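Local coordinates for methyl-CpG-binding domain protein 1 (Homo sapiens, PDB 6D1T) that binds methylated CpG sites in promoter DNA through its methyl-CpG-binding domain and represses transcription by recruiting partners that silence chromatin, at residues L8-L13 with T62-K67; D43-K48 with T52-P57. All blocks are in the same frame, centred on the assembly; numbering follows the deposited sequence. Where two conformers were deposited one is given.

Contact 1: L8-L13 with T62-K67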
loop_
_atom_site.group_PDB
_atom_site.type_symbol
_atom_site.label_atom_id
_atom_site.label_comp_id
_atom_site.label_asym_id
_atom_site.label_seq_id
_atom_site.Cartn_x
_atom_site.Cartn_y
_atom_site.Cartn_z
ATOM N N LEU A 8 6.054 6.316 -4.325
ATOM C CA LEU A 8 7.279 6.365 -3.544
ATOM C C LEU A 8 7.708 4.965 -3.139
ATOM O O LEU A 8 6.912 4.160 -2.816
ATOM C CB LEU A 8 7.047 7.165 -2.271
ATOM C CG LEU A 8 6.598 8.602 -2.475
ATOM C CD1 LEU A 8 6.474 9.277 -1.129
ATOM C CD2 LEU A 8 7.565 9.372 -3.378
ATOM N N ASP A 9 9.003 4.750 -3.066
ATOM C CA ASP A 9 9.512 3.491 -2.578
ATOM C C ASP A 9 8.882 3.157 -1.216
ATOM O O ASP A 9 8.687 4.031 -0.359
ATOM C CB ASP A 9 11.027 3.546 -2.438
ATOM C CG ASP A 9 11.718 3.866 -3.737
ATOM O OD1 ASP A 9 11.311 3.304 -4.758
ATOM O OD2 ASP A 9 12.661 4.664 -3.713
ATOM N N CYS A 10 8.651 1.886 -1.003
ATOM C CA CYS A 10 8.229 1.416 0.279
ATOM C C CYS A 10 9.209 0.336 0.770
ATOM O O CYS A 10 9.024 -0.835 0.488
ATOM C CB CYS A 10 6.803 0.876 0.218
ATOM S SG CYS A 10 6.259 0.246 1.820
ATOM N N PRO A 11 10.261 0.740 1.502
ATOM C CA PRO A 11 11.319 -0.198 1.989
ATOM C C PRO A 11 10.861 -1.151 3.112
ATOM O O PRO A 11 11.348 -2.242 3.207
ATOM C CB PRO A 11 12.453 0.689 2.510
ATOM C CG PRO A 11 11.822 2.059 2.743
ATOM C CD PRO A 11 10.605 2.136 1.843
ATOM N N ALA A 12 9.913 -0.759 3.938
ATOM C CA ALA A 12 9.292 -1.712 4.882
ATOM C C ALA A 12 8.873 -2.999 4.163
ATOM O O ALA A 12 8.901 -4.066 4.773
ATOM C CB ALA A 12 8.096 -1.080 5.546
ATOM N N LEU A 13 8.463 -2.899 2.899
ATOM C CA LEU A 13 8.009 -4.075 2.126
ATOM C C LEU A 13 9.147 -4.657 1.303
ATOM O O LEU A 13 9.118 -5.814 0.992
ATOM C CB LEU A 13 6.859 -3.689 1.189
ATOM C CG LEU A 13 5.491 -3.551 1.847
ATOM C CD1 LEU A 13 4.440 -3.319 0.808
ATOM C CD2 LEU A 13 5.138 -4.772 2.688
ATOM N N THR A 62 1.760 -8.812 10.593
ATOM C CA THR A 62 0.959 -8.498 11.762
ATOM C C THR A 62 1.280 -7.068 12.208
ATOM O O THR A 62 0.367 -6.294 12.499
ATOM C CB THR A 62 1.170 -9.498 12.909
ATOM O OG1 THR A 62 1.112 -10.828 12.399
ATOM C CG2 THR A 62 0.132 -9.357 14.003
ATOM N N LEU A 63 2.568 -6.717 12.202
ATOM C CA LEU A 63 3.015 -5.415 12.707
ATOM C C LEU A 63 3.149 -4.385 11.563
ATOM O O LEU A 63 3.759 -3.351 11.784
ATOM C CB LEU A 63 4.348 -5.607 13.455
ATOM N N PHE A 64 2.567 -4.626 10.369
ATOM C CA PHE A 64 2.658 -3.655 9.221
ATOM C C PHE A 64 1.364 -2.847 9.109
ATOM O O PHE A 64 0.279 -3.420 8.964
ATOM C CB PHE A 64 2.906 -4.348 7.876
ATOM C CG PHE A 64 3.015 -3.417 6.680
ATOM C CD1 PHE A 64 4.057 -2.497 6.568
ATOM C CD2 PHE A 64 2.104 -3.478 5.638
ATOM C CE1 PHE A 64 4.162 -1.650 5.467
ATOM C CE2 PHE A 64 2.212 -2.627 4.539
ATOM C CZ PHE A 64 3.245 -1.722 4.452
ATOM N N ASP A 65 1.502 -1.524 9.156
ATOM C CA ASP A 65 0.362 -0.590 9.014
ATOM C C ASP A 65 0.173 -0.325 7.528
ATOM O O ASP A 65 0.948 0.422 6.946
ATOM C CB ASP A 65 0.592 0.731 9.779
ATOM C CG ASP A 65 -0.561 1.739 9.715
ATOM O OD1 ASP A 65 -1.686 1.314 9.435
ATOM O OD2 ASP A 65 -0.314 2.958 9.959
ATOM N N PHE A 66 -0.839 -0.948 6.935
ATOM C CA PHE A 66 -1.058 -0.869 5.481
ATOM C C PHE A 66 -1.363 0.577 5.085
ATOM O O PHE A 66 -0.835 1.093 4.099
ATOM C CB PHE A 66 -2.218 -1.776 5.055
ATOM C CG PHE A 66 -2.514 -1.782 3.572
ATOM C CD1 PHE A 66 -3.285 -0.786 2.992
ATOM C CD2 PHE A 66 -2.042 -2.804 2.760
ATOM C CE1 PHE A 66 -3.560 -0.805 1.633
ATOM C CE2 PHE A 66 -2.320 -2.825 1.400
ATOM C CZ PHE A 66 -3.080 -1.831 0.835
ATOM N N LYS A 67 -2.234 1.218 5.849
ATOM C CA LYS A 67 -2.587 2.586 5.540
ATOM C C LYS A 67 -1.306 3.424 5.461
ATOM O O LYS A 67 -1.072 4.044 4.452
ATOM C CB LYS A 67 -3.601 3.171 6.540
ATOM C CG LYS A 67 -4.464 4.301 5.965
ATOM C CD LYS A 67 -5.217 5.156 7.006
ATOM C CE LYS A 67 -5.672 6.495 6.455
ATOM N NZ LYS A 67 -6.337 6.345 5.124
#
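Over one face of the Phe64 ring lies the CD2 methyl of Leu13, a CH-pi contact in which CD2 stands 4.1 Å from the ring centroid and 16° off the ring normal. The methyl is displaced from the middle of the ring toward its rim, on the side of CZ and CE2. Ala12 and Cys10 approach obliquely, with Ala12 CB 4.0 Å from Phe64 CE1. The setting is the methyl-CpG-binding domain, a small alpha/beta fold in which the turn after the edge strand 8-9 is joined to the loop that follows helix 48-55. No hydrogen bond links the two segments; what holds them is apolar contact, and it gathers on one aromatic ring.

Phe64 reaches the turn because its CG is anti to the backbone N (chi1 -180°), which carries the ring out from its own backbone toward residues 10-13. The side chains of Leu13 and Phe64 meet at about a right angle. On the other segment, the backbone bond from Leu13 N to Cys10 O, 3.2 Å long, closes the turn and brings Cys10, Ala12 and Leu13 to the same ring. Leu51 of the helix and Tyr37 of strand 33-38 touch both Leu13 and Phe64, so the pair sits where sheet, helix and C-terminal loop converge. Cut back to an alanine, Leu13 would lose CG and both methyls, and the face of Phe64 would probably be left without its CH-pi partner, a gap opening beside the ring. Besides CD2, the branch point itself makes contact: Leu13 CG is 3.9 Å from Phe64 CZ.

Contact 2: D43-K48 with T52-P57. With nucleotides of chain C.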
loop_
_atom_site.group_PDB
_atom_site.type_symbol
_atom_site.label_atom_id
_atom_site.label_comp_id
_atom_site.label_asym_id
_atom_site.label_seq_id
_atom_site.Cartn_x
_atom_site.Cartn_y
_atom_site.Cartn_z
ATOM N N ASP A 43 2.280 -5.376 -10.070
ATOM C CA ASP A 43 0.906 -5.714 -9.594
ATOM C C ASP A 43 0.409 -4.680 -8.555
ATOM O O ASP A 43 1.134 -4.255 -7.642
ATOM C CB ASP A 43 0.849 -7.149 -9.066
ATOM C CG ASP A 43 1.278 -8.195 -10.090
ATOM O OD1 ASP A 43 1.217 -7.913 -11.288
ATOM O OD2 ASP A 43 1.670 -9.271 -9.680
ATOM N N ARG A 44 -0.868 -4.305 -8.725
ATOM C CA ARG A 44 -1.547 -3.272 -7.958
ATOM C C ARG A 44 -2.251 -3.923 -6.760
ATOM O O ARG A 44 -2.985 -4.906 -6.895
ATOM C CB ARG A 44 -2.557 -2.516 -8.845
ATOM C CG ARG A 44 -1.962 -1.373 -9.673
ATOM C CD ARG A 44 -2.343 0.035 -9.187
ATOM N N ILE A 45 -2.046 -3.367 -5.591
ATOM C CA ILE A 45 -2.604 -3.949 -4.414
ATOM C C ILE A 45 -3.302 -2.842 -3.644
ATOM O O ILE A 45 -2.734 -1.754 -3.528
ATOM C CB ILE A 45 -1.491 -4.672 -3.631
ATOM C CG1 ILE A 45 -1.183 -6.013 -4.306
ATOM C CG2 ILE A 45 -1.831 -4.856 -2.161
ATOM C CD1 ILE A 45 -0.144 -6.822 -3.607
ATOM N N ARG A 46 -4.520 -3.095 -3.147
ATOM C CA ARG A 46 -5.244 -2.023 -2.423
ATOM C C ARG A 46 -5.805 -2.515 -1.085
ATOM O O ARG A 46 -6.657 -1.816 -0.502
ATOM C CB ARG A 46 -6.336 -1.407 -3.300
ATOM C CG ARG A 46 -7.367 -2.380 -3.857
ATOM C CD ARG A 46 -8.415 -1.654 -4.715
ATOM N NE ARG A 46 -9.707 -2.367 -4.869
ATOM C CZ ARG A 46 -10.924 -1.857 -4.575
ATOM N NH1 ARG A 46 -11.020 -0.633 -4.090
ATOM N NH2 ARG A 46 -12.024 -2.589 -4.737
ATOM N N SER A 47 -5.309 -3.632 -0.552
ATOM C CA SER A 47 -5.777 -4.061 0.787
ATOM C C SER A 47 -4.780 -5.030 1.422
ATOM O O SER A 47 -4.148 -5.777 0.752
ATOM C CB SER A 47 -7.174 -4.653 0.728
ATOM O OG SER A 47 -7.155 -6.050 0.530
ATOM N N LYS A 48 -4.676 -4.967 2.733
ATOM C CA LYS A 48 -3.713 -5.769 3.524
ATOM C C LYS A 48 -3.987 -7.249 3.278
ATOM O O LYS A 48 -3.091 -8.052 3.396
ATOM C CB LYS A 48 -3.800 -5.412 5.017
ATOM C CG LYS A 48 -2.571 -5.736 5.862
ATOM C CD LYS A 48 -2.476 -4.916 7.151
ATOM C CE LYS A 48 -2.667 -5.717 8.425
ATOM N NZ LYS A 48 -1.365 -6.174 8.977
ATOM N N THR A 52 -1.158 -9.646 1.996
ATOM C CA THR A 52 -0.816 -10.874 2.741
ATOM C C THR A 52 -0.862 -12.090 1.793
ATOM O O THR A 52 0.000 -12.977 1.878
ATOM C CB THR A 52 -1.739 -11.057 3.967
ATOM O OG1 THR A 52 -1.174 -10.334 5.064
ATOM C CG2 THR A 52 -1.938 -12.499 4.389
ATOM N N ARG A 53 -1.875 -12.136 0.920
ATOM C CA ARG A 53 -2.019 -13.235 -0.074
ATOM C C ARG A 53 -0.839 -13.171 -1.054
ATOM O O ARG A 53 -0.279 -14.198 -1.422
ATOM C CB ARG A 53 -3.365 -13.151 -0.822
ATOM C CG ARG A 53 -3.631 -14.305 -1.794
ATOM C CD ARG A 53 -5.001 -14.275 -2.469
ATOM N NE ARG A 53 -5.632 -15.587 -2.592
ATOM C CZ ARG A 53 -6.913 -15.771 -2.896
ATOM N NH1 ARG A 53 -7.466 -16.966 -2.790
ATOM N NH2 ARG A 53 -7.643 -14.748 -3.291
ATOM N N TYR A 54 -0.461 -11.969 -1.465
ATOM C CA TYR A 54 0.575 -11.812 -2.492
ATOM C C TYR A 54 1.949 -12.302 -2.022
ATOM O O TYR A 54 2.657 -12.925 -2.785
ATOM C CB TYR A 54 0.735 -10.347 -2.877
ATOM C CG TYR A 54 1.545 -10.099 -4.124
ATOM C CD1 TYR A 54 0.940 -10.110 -5.368
ATOM C CD2 TYR A 54 2.894 -9.790 -4.060
ATOM C CE1 TYR A 54 1.654 -9.835 -6.522
ATOM C CE2 TYR A 54 3.623 -9.510 -5.203
ATOM C CZ TYR A 54 3.004 -9.540 -6.442
ATOM O OH TYR A 54 3.710 -9.295 -7.583
ATOM N N LEU A 55 2.340 -11.994 -0.798
ATOM C CA LEU A 55 3.773 -12.094 -0.431
ATOM C C LEU A 55 4.158 -13.520 0.023
ATOM O O LEU A 55 5.342 -13.848 0.104
ATOM C CB LEU A 55 4.071 -11.053 0.648
ATOM C CG LEU A 55 4.203 -9.633 0.114
ATOM C CD1 LEU A 55 4.195 -8.625 1.241
ATOM C CD2 LEU A 55 5.467 -9.495 -0.715
ATOM N N GLY A 56 3.178 -14.358 0.312
ATOM C CA GLY A 56 3.454 -15.735 0.737
ATOM C C GLY A 56 3.591 -15.832 2.247
ATOM O O GLY A 56 3.693 -14.807 2.941
ATOM N N PRO A 57 3.591 -17.055 2.771
ATOM C CA PRO A 57 3.653 -17.251 4.219
ATOM C C PRO A 57 4.949 -16.648 4.767
ATOM O O PRO A 57 4.956 -16.115 5.866
ATOM C CB PRO A 57 3.593 -18.772 4.435
ATOM C CG PRO A 57 3.002 -19.290 3.145
ATOM C CD PRO A 57 3.532 -18.344 2.085
ATOM N N1 5CM C 6 -13.460 -3.098 -1.160
ATOM C C2 5CM C 6 -14.364 -2.019 -1.099
ATOM N N3 5CM C 6 -13.936 -0.780 -1.039
ATOM C C4 5CM C 6 -12.648 -0.524 -1.020
ATOM C C5 5CM C 6 -11.689 -1.594 -1.049
ATOM C C5A 5CM C 6 -10.203 -1.372 -1.024
ATOM C C6 5CM C 6 -12.158 -2.858 -1.122
ATOM O O2 5CM C 6 -15.587 -2.180 -1.124
ATOM N N4 5CM C 6 -12.293 0.755 -0.941
ATOM C "C1'" 5CM C 6 -13.994 -4.465 -1.272
ATOM C "C2'" 5CM C 6 -13.250 -5.349 -2.259
ATOM C "C3'" 5CM C 6 -14.024 -6.619 -2.033
ATOM C "C4'" 5CM C 6 -14.234 -6.576 -0.509
ATOM O "O4'" 5CM C 6 -13.960 -5.218 -0.109
ATOM O "O3'" 5CM C 6 -15.251 -6.341 -2.738
ATOM C "C5'" 5CM C 6 -13.376 -7.533 0.341
ATOM O "O5'" 5CM C 6 -12.049 -7.430 -0.146
ATOM P P 5CM C 6 -10.770 -7.958 0.626
ATOM O OP1 5CM C 6 -10.811 -9.453 0.731
ATOM O OP2 5CM C 6 -9.631 -7.176 -0.039
ATOM P P DA C 5 -7.486 -4.662 5.286
ATOM O OP1 DA C 5 -6.855 -5.880 5.840
ATOM O OP2 DA C 5 -6.714 -3.661 4.416
ATOM O "O5'" DA C 5 -8.779 -5.014 4.397
ATOM C "C5'" DA C 5 -9.839 -5.876 4.894
ATOM C "C4'" DA C 5 -10.954 -5.942 3.883
ATOM O "O4'" DA C 5 -11.658 -4.694 3.888
ATOM C "C3'" DA C 5 -10.490 -6.160 2.434
ATOM O "O3'" DA C 5 -10.963 -7.440 2.052
ATOM C "C2'" DA C 5 -11.118 -5.020 1.642
ATOM C "C1'" DA C 5 -12.153 -4.437 2.604
ATOM N N9 DA C 5 -12.340 -2.989 2.479
ATOM C C8 DA C 5 -11.368 -2.021 2.422
ATOM N N7 DA C 5 -11.839 -0.810 2.258
ATOM C C5 DA C 5 -13.214 -0.992 2.212
ATOM C C6 DA C 5 -14.283 -0.094 2.053
ATOM N N6 DA C 5 -14.129 1.223 1.926
ATOM N N1 DA C 5 -15.538 -0.600 2.075
ATOM C C2 DA C 5 -15.694 -1.919 2.187
ATOM N N3 DA C 5 -14.768 -2.866 2.340
ATOM C C4 DA C 5 -13.534 -2.330 2.342
ATOM P P DG C 7 -16.131 -7.489 -3.431
ATOM O OP1 DG C 7 -16.405 -8.545 -2.429
ATOM O OP2 DG C 7 -15.514 -7.817 -4.750
ATOM O "O5'" DG C 7 -17.481 -6.720 -3.806
ATOM C "C5'" DG C 7 -18.346 -6.188 -2.785
ATOM C "C4'" DG C 7 -19.205 -5.078 -3.346
ATOM O "O4'" DG C 7 -18.528 -3.803 -3.257
ATOM C "C3'" DG C 7 -19.584 -5.238 -4.805
ATOM O "O3'" DG C 7 -20.962 -4.858 -4.901
ATOM C "C2'" DG C 7 -18.592 -4.329 -5.535
ATOM C "C1'" DG C 7 -18.358 -3.208 -4.540
ATOM N N9 DG C 7 -17.029 -2.584 -4.555
ATOM C C8 DG C 7 -15.836 -3.208 -4.283
ATOM N N7 DG C 7 -14.823 -2.386 -4.245
ATOM C C5 DG C 7 -15.379 -1.142 -4.511
ATOM C C6 DG C 7 -14.765 0.136 -4.619
ATOM O O6 DG C 7 -13.556 0.428 -4.528
ATOM N N1 DG C 7 -15.703 1.131 -4.873
ATOM C C2 DG C 7 -17.059 0.922 -5.020
ATOM N N2 DG C 7 -17.805 2.005 -5.262
ATOM N N3 DG C 7 -17.638 -0.260 -4.921
ATOM C C4 DG C 7 -16.744 -1.243 -4.684
#
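Tyr54 OH meets Asp43 OD2 from above the carboxylate plane, 42° out of it, and donates a hydrogen bond to it at 2.9 Å. OD2 lies at the edge of the tyrosine ring, and the carboxylate and ring planes stand 82° apart. Ser39 also hydrogen-bonds the hydroxyl, so the phenol end is held by two partners. Nearer the helix backbone, Ile45 CD1 packs 3.7 Å from Tyr54 CB. With its CG anti to the backbone N (chi1 -167°), Tyr54 extends from the helix past the isoleucine to the aspartate, fastening helix 48-55 to strand 44-45 and to the residue before it. Thr52 N donates to Lys48 O, the first turn of that helix.

The junction of strand and helix, Arg46 to Lys48, grips the DNA. Arg46 NH1 donates to DG7 O6 of chain C at 2.8 Å. Arg46 NH2 donates to DG7 N7 of chain C, also at 2.8 Å. The C5A methyl of 5CM6 of chain C lies over one guanidinium face, 3.3 Å from Arg46 NH1. The capped helix start is a separate anchor on the backbone phosphates: Ser47 OG caps Glu50 N and donates to OP2 of 5CM6 of chain C, while Lys48 N holds OP2 of DA5 of chain C at 2.9 Å. Arg46, its face against the methyl of 5CM6 and its edge on DG7, forms the 5mC-Arg-G triad characteristic of methyl-CpG recognition.

The centres of the two contacts lie about 11 Å apart in one methyl-CpG-binding domain, and both reach its antiparallel sheet, contact 1 from the turn that follows edge strand 8-9 and contact 2 from the other edge strand, 44-45. Along the chain the order is 8-13, 43-48, 52-57, 62-67, so contact 2 falls wholly between the two halves of contact 1. They also touch: Phe64 O and Lys48 NZ, 3.2 Å apart, form a probable hydrogen bond, and the Phe66 ring packs against the backbone of residues 46-48. Through Phe64 O and the Phe66 ring, the loop after the helix is in direct contact with the strand-to-helix junction that meets the DNA.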